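Local atomic coordinates of unknown protein (Arabidopsis thaliana, PDB entry 2GM3), a protein that binds AMP as a member of the universal stress protein A family, although its precise role in the plant is unknown. Residues 93-96 against 97-100; 162-165 against 166-169. All coordinates share one frame; numbering follows the deposited sequence.

Interaction 1. Residues 93-96 against 97-100; sequences VNKC and HEIG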
loop_
_atom_site.group_PDB
_atom_site.type_symbol
_atom_site.label_atom_id
_atom_site.label_comp_id
_atom_site.label_asym_id
_atom_site.label_seq_id
_atom_site.Cartn_x
_atom_site.Cartn_y
_atom_site.Cartn_z
ATOM N N VAL A 93 13.740 10.883 -10.565
ATOM C CA VAL A 93 13.528 12.310 -10.491
ATOM C C VAL A 93 13.193 12.824 -11.901
ATOM O O VAL A 93 12.324 13.682 -12.075
ATOM C CB VAL A 93 14.734 12.972 -9.794
ATOM C CG1 VAL A 93 14.859 14.520 -10.098
ATOM C CG2 VAL A 93 14.666 12.660 -8.289
ATOM N N ASN A 94 13.833 12.249 -12.908
ATOM C CA ASN A 94 13.514 12.600 -14.283
ATOM C C ASN A 94 12.100 12.193 -14.637
ATOM O O ASN A 94 11.395 12.944 -15.307
ATOM C CB ASN A 94 14.526 12.006 -15.242
ATOM C CG ASN A 94 15.762 12.868 -15.372
ATOM O OD1 ASN A 94 15.683 14.010 -15.797
ATOM N ND2 ASN A 94 16.911 12.323 -15.027
ATOM N N LYS A 95 11.698 11.012 -14.145
ATOM C CA LYS A 95 10.370 10.450 -14.379
ATOM C C LYS A 95 9.292 11.352 -13.780
ATOM O O LYS A 95 8.274 11.610 -14.415
ATOM C CB LYS A 95 10.272 9.043 -13.785
ATOM C CG LYS A 95 11.044 7.920 -14.516
ATOM C CD LYS A 95 10.659 7.779 -15.988
ATOM C CE LYS A 95 11.792 8.220 -16.896
ATOM N NZ LYS A 95 11.565 7.796 -18.324
ATOM N N CYS A 96 9.554 11.849 -12.572
ATOM C CA CYS A 96 8.705 12.824 -11.902
ATOM C C CYS A 96 8.626 14.175 -12.599
ATOM O O CYS A 96 7.537 14.760 -12.744
ATOM C CB CYS A 96 9.210 13.018 -10.485
ATOM S SG CYS A 96 8.890 11.564 -9.503
ATOM N N HIS A 97 9.783 14.670 -13.024
ATOM C CA HIS A 97 9.863 15.970 -13.661
ATOM C C HIS A 97 9.142 15.944 -15.006
ATOM O O HIS A 97 8.492 16.912 -15.391
ATOM C CB HIS A 97 11.326 16.392 -13.814
ATOM C CG HIS A 97 11.505 17.780 -14.364
ATOM N ND1 HIS A 97 11.389 18.910 -13.582
ATOM C CD2 HIS A 97 11.798 18.215 -15.613
ATOM C CE1 HIS A 97 11.606 19.981 -14.326
ATOM N NE2 HIS A 97 11.852 19.586 -15.561
ATOM N N GLU A 98 9.247 14.823 -15.710
ATOM C CA GLU A 98 8.628 14.687 -17.019
ATOM C C GLU A 98 7.122 14.868 -16.985
ATOM O O GLU A 98 6.570 15.483 -17.888
ATOM C CB GLU A 98 9.010 13.353 -17.666
ATOM C CG GLU A 98 10.387 13.422 -18.278
ATOM C CD GLU A 98 10.842 12.112 -18.858
ATOM O OE1 GLU A 98 10.384 11.057 -18.350
ATOM O OE2 GLU A 98 11.663 12.160 -19.824
ATOM N N ILE A 99 6.470 14.343 -15.948
ATOM C CA ILE A 99 5.031 14.490 -15.828
ATOM C C ILE A 99 4.611 15.607 -14.861
ATOM O O ILE A 99 3.417 15.821 -14.611
ATOM C CB ILE A 99 4.380 13.144 -15.483
ATOM C CG1 ILE A 99 4.724 12.708 -14.070
ATOM C CG2 ILE A 99 4.799 12.076 -16.525
ATOM C CD1 ILE A 99 3.887 11.531 -13.630
ATOM N N GLY A 100 5.599 16.317 -14.323
ATOM C CA GLY A 100 5.357 17.477 -13.465
ATOM C C GLY A 100 4.960 17.208 -12.008
ATOM O O GLY A 100 4.378 18.085 -11.362
#

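Interaction 2. Residues 162-165 against 166-169; sequences KRNA and DETP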
loop_
_atom_site.group_PDB
_atom_site.type_symbol
_atom_site.label_atom_id
_atom_site.label_comp_id
_atom_site.label_asym_id
_atom_site.label_seq_id
_atom_site.Cartn_x
_atom_site.Cartn_y
_atom_site.Cartn_z
ATOM N N LYS A 162 3.528 -5.774 -6.715
ATOM C CA LYS A 162 4.272 -6.875 -7.291
ATOM C C LYS A 162 4.397 -6.644 -8.767
ATOM O O LYS A 162 3.660 -5.853 -9.324
ATOM C CB LYS A 162 3.570 -8.209 -7.083
ATOM C CG LYS A 162 3.633 -8.703 -5.645
ATOM C CD LYS A 162 2.580 -9.805 -5.416
ATOM C CE LYS A 162 2.360 -10.090 -3.928
ATOM N NZ LYS A 162 0.871 -10.372 -3.643
ATOM N N ARG A 163 5.331 -7.336 -9.409
ATOM C CA ARG A 163 5.636 -7.137 -10.810
ATOM C C ARG A 163 4.590 -7.808 -11.659
ATOM O O ARG A 163 3.907 -8.716 -11.197
ATOM C CB ARG A 163 7.019 -7.718 -11.130
ATOM C CG ARG A 163 8.159 -6.932 -10.429
ATOM C CD ARG A 163 9.458 -7.680 -10.398
ATOM N NE ARG A 163 9.277 -8.958 -9.755
ATOM C CZ ARG A 163 10.275 -9.733 -9.392
ATOM N NH1 ARG A 163 11.531 -9.333 -9.616
ATOM N NH2 ARG A 163 10.017 -10.903 -8.823
ATOM N N ASN A 164 4.451 -7.362 -12.903
ATOM C CA ASN A 164 3.613 -8.060 -13.866
ATOM C C ASN A 164 4.218 -9.420 -14.141
ATOM O O ASN A 164 5.424 -9.601 -14.060
ATOM C CB ASN A 164 3.497 -7.257 -15.179
ATOM C CG ASN A 164 2.877 -5.859 -14.973
ATOM O OD1 ASN A 164 2.107 -5.637 -14.027
ATOM N ND2 ASN A 164 3.213 -4.919 -15.855
ATOM N N ALA A 165 3.374 -10.384 -14.478
ATOM C CA ALA A 165 3.834 -11.713 -14.838
ATOM C C ALA A 165 4.893 -11.654 -15.942
ATOM O O ALA A 165 5.866 -12.423 -15.932
ATOM C CB ALA A 165 2.652 -12.582 -15.296
ATOM N N ASP A 166 4.701 -10.749 -16.899
ATOM C CA ASP A 166 5.534 -10.763 -18.106
ATOM C C ASP A 166 6.878 -10.062 -17.915
ATOM O O ASP A 166 7.694 -10.021 -18.836
ATOM C CB ASP A 166 4.783 -10.219 -19.340
ATOM C CG ASP A 166 4.481 -8.718 -19.238
ATOM O OD1 ASP A 166 3.833 -8.170 -20.167
ATOM O OD2 ASP A 166 4.900 -8.092 -18.240
ATOM N N GLU A 167 7.111 -9.512 -16.731
ATOM C CA GLU A 167 8.405 -8.906 -16.426
ATOM C C GLU A 167 9.062 -9.566 -15.218
ATOM O O GLU A 167 10.105 -9.132 -14.767
ATOM C CB GLU A 167 8.260 -7.405 -16.189
ATOM C CG GLU A 167 7.491 -7.108 -14.942
ATOM C CD GLU A 167 7.235 -5.649 -14.718
ATOM O OE1 GLU A 167 6.289 -5.374 -13.945
ATOM O OE2 GLU A 167 7.960 -4.798 -15.309
ATOM N N THR A 168 8.429 -10.606 -14.695
ATOM C CA THR A 168 8.971 -11.370 -13.591
ATOM C C THR A 168 9.994 -12.369 -14.140
ATOM O O THR A 168 9.655 -13.167 -15.005
ATOM C CB THR A 168 7.835 -12.076 -12.839
ATOM O OG1 THR A 168 6.930 -11.081 -12.363
ATOM C CG2 THR A 168 8.375 -12.876 -11.642
ATOM N N PRO A 169 11.255 -12.302 -13.652
ATOM C CA PRO A 169 12.290 -13.194 -14.167
ATOM C C PRO A 169 12.004 -14.611 -13.703
ATOM O O PRO A 169 11.342 -14.808 -12.680
ATOM C CB PRO A 169 13.586 -12.668 -13.527
ATOM C CG PRO A 169 13.242 -11.346 -12.909
ATOM C CD PRO A 169 11.780 -11.416 -12.590
#

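Interaction 1. Residues 93-96 against 97-100
Lys95 and Glu98, three residues apart on the last turns of helix 81-99, form the one salt bridge of this contact. The two side chains run side by side in the same direction, and Lys95 NZ comes to 3.5 Å from Glu98 OE1, a long and probably modest attraction. The lysine reaches it by folding at its middle bonds (chi2 -56°, chi3 111°), whereas the glutamate is straight beyond CG; Lys95 CE also lies 3.5 Å from Glu98 OE1, so the carboxylate oxygen meets the end of the lysine chain as well as its ammonium.

Backbone hydrogen bonds carry the rest of the polar contact. His97 N donates to Val93 O at 2.9 Å and Glu98 N to Asn94 O at the same distance of 2.9 Å, the regular i to i+4 ladder of an alpha helix.

Aliphatic carbons also close on carbonyl oxygens of the preceding turn: Glu98 CG lies 3.2 Å from Asn94 O, and Ile99 CG1 3.7 Å from Cys96 O. For apolar packing, the small, buried Cys96 turns inward against Phe31 of helix 25-39 and Cys103 of strand 102-109, and Ile99 meets Leu35, while the polar His97 and Glu98 suit the outward surface.

At the end of the helix, Gly100 takes a positive phi of 78°, a conformation that suits glycine because it has no side chain to clash. Its amide makes a weak bond to His97 O, 3.1 Å from Gly100 N. This reversal at the carboxyl end of a helix is a Schellman motif, here leading shortly into strand 102-109 of the alpha/beta domain.

Interaction 2. Residues 162-165 against 166-169
Arg163 meets both Thr168 and Pro169 just beyond strand 158-162. Its CB lies 3.6 Å from Thr168 OG1, and farther along, the arginine chain crosses the proline at about a right angle, bringing Pro169 CD over one face of the guanidinium, 3.6 Å from Arg163 NH1 and offset toward the rim. A proline suits this place because its CD methylene offers a compact apolar patch to the flat cation. The polar rim of the guanidinium is satisfied farther along the tail: NH1 bonds to Asp174 O and forms a salt bridge with Asp175, and NH2 bonds to Pro172 O, so the buried charge is well accounted for.

Asn164 is gripped through its backbone. Its N-H points at Glu167 OE1, 2.9 Å from Asn164 N and nearly straight at 160°, using the carboxylate's anti lone pair. Glu167 can fold back this far because its CG sits between its own backbone N and carbonyl carbon (chi1 67°), after which the chain is extended; the same oxygen also forms a salt bridge with Arg29 of helix 25-39. The side-chain amide of Asn164 is turned only 21° from the plane of the Glu167 carboxylate, though the two side chains cross at a slant, with Asn164 CG 3.6 Å from Glu167 OE1.

Asn164 O accepts twice, from opposite faces of its plane: Glu167 N at 3.2 Å closes a type I beta turn over Ala165 and Asp166, and the hydroxyl of Thr168 donates at 2.7 Å, measured from Thr168 OG1 to Asn164 O. Threonine fits here since its branched CB supplies both this donor and a methyl, CG2, turned toward Arg163 NH2.

Ala165, with just a methyl to place at this exposed corner, begins a second, overlapping turn, in which Thr168 N donates weakly to Ala165 O at 3.4 Å.

In the fold
From the N terminus, strand 6-11 and helix 25-39 come first, and helix 25-39 is the element that both contacts touch. Interaction 1 then closes helix 81-99 and hands the chain to strand 102-109, at one edge of the five-stranded parallel sheet. Much later, strand 158-162 forms the other edge within this chain, and interaction 2 turns the chain beyond it into the C-terminal tail. Lys162, at its start, bonds to Val151 O of the second subunit. Interactions 1 and 2 follow in series, neither nesting nor crossing, and the nearest atoms of interactions 1 and 2 are about 13 Å apart. Arg163 lies about 7 Å from the bound AMP, near the binding residues Ser26 and Arg133.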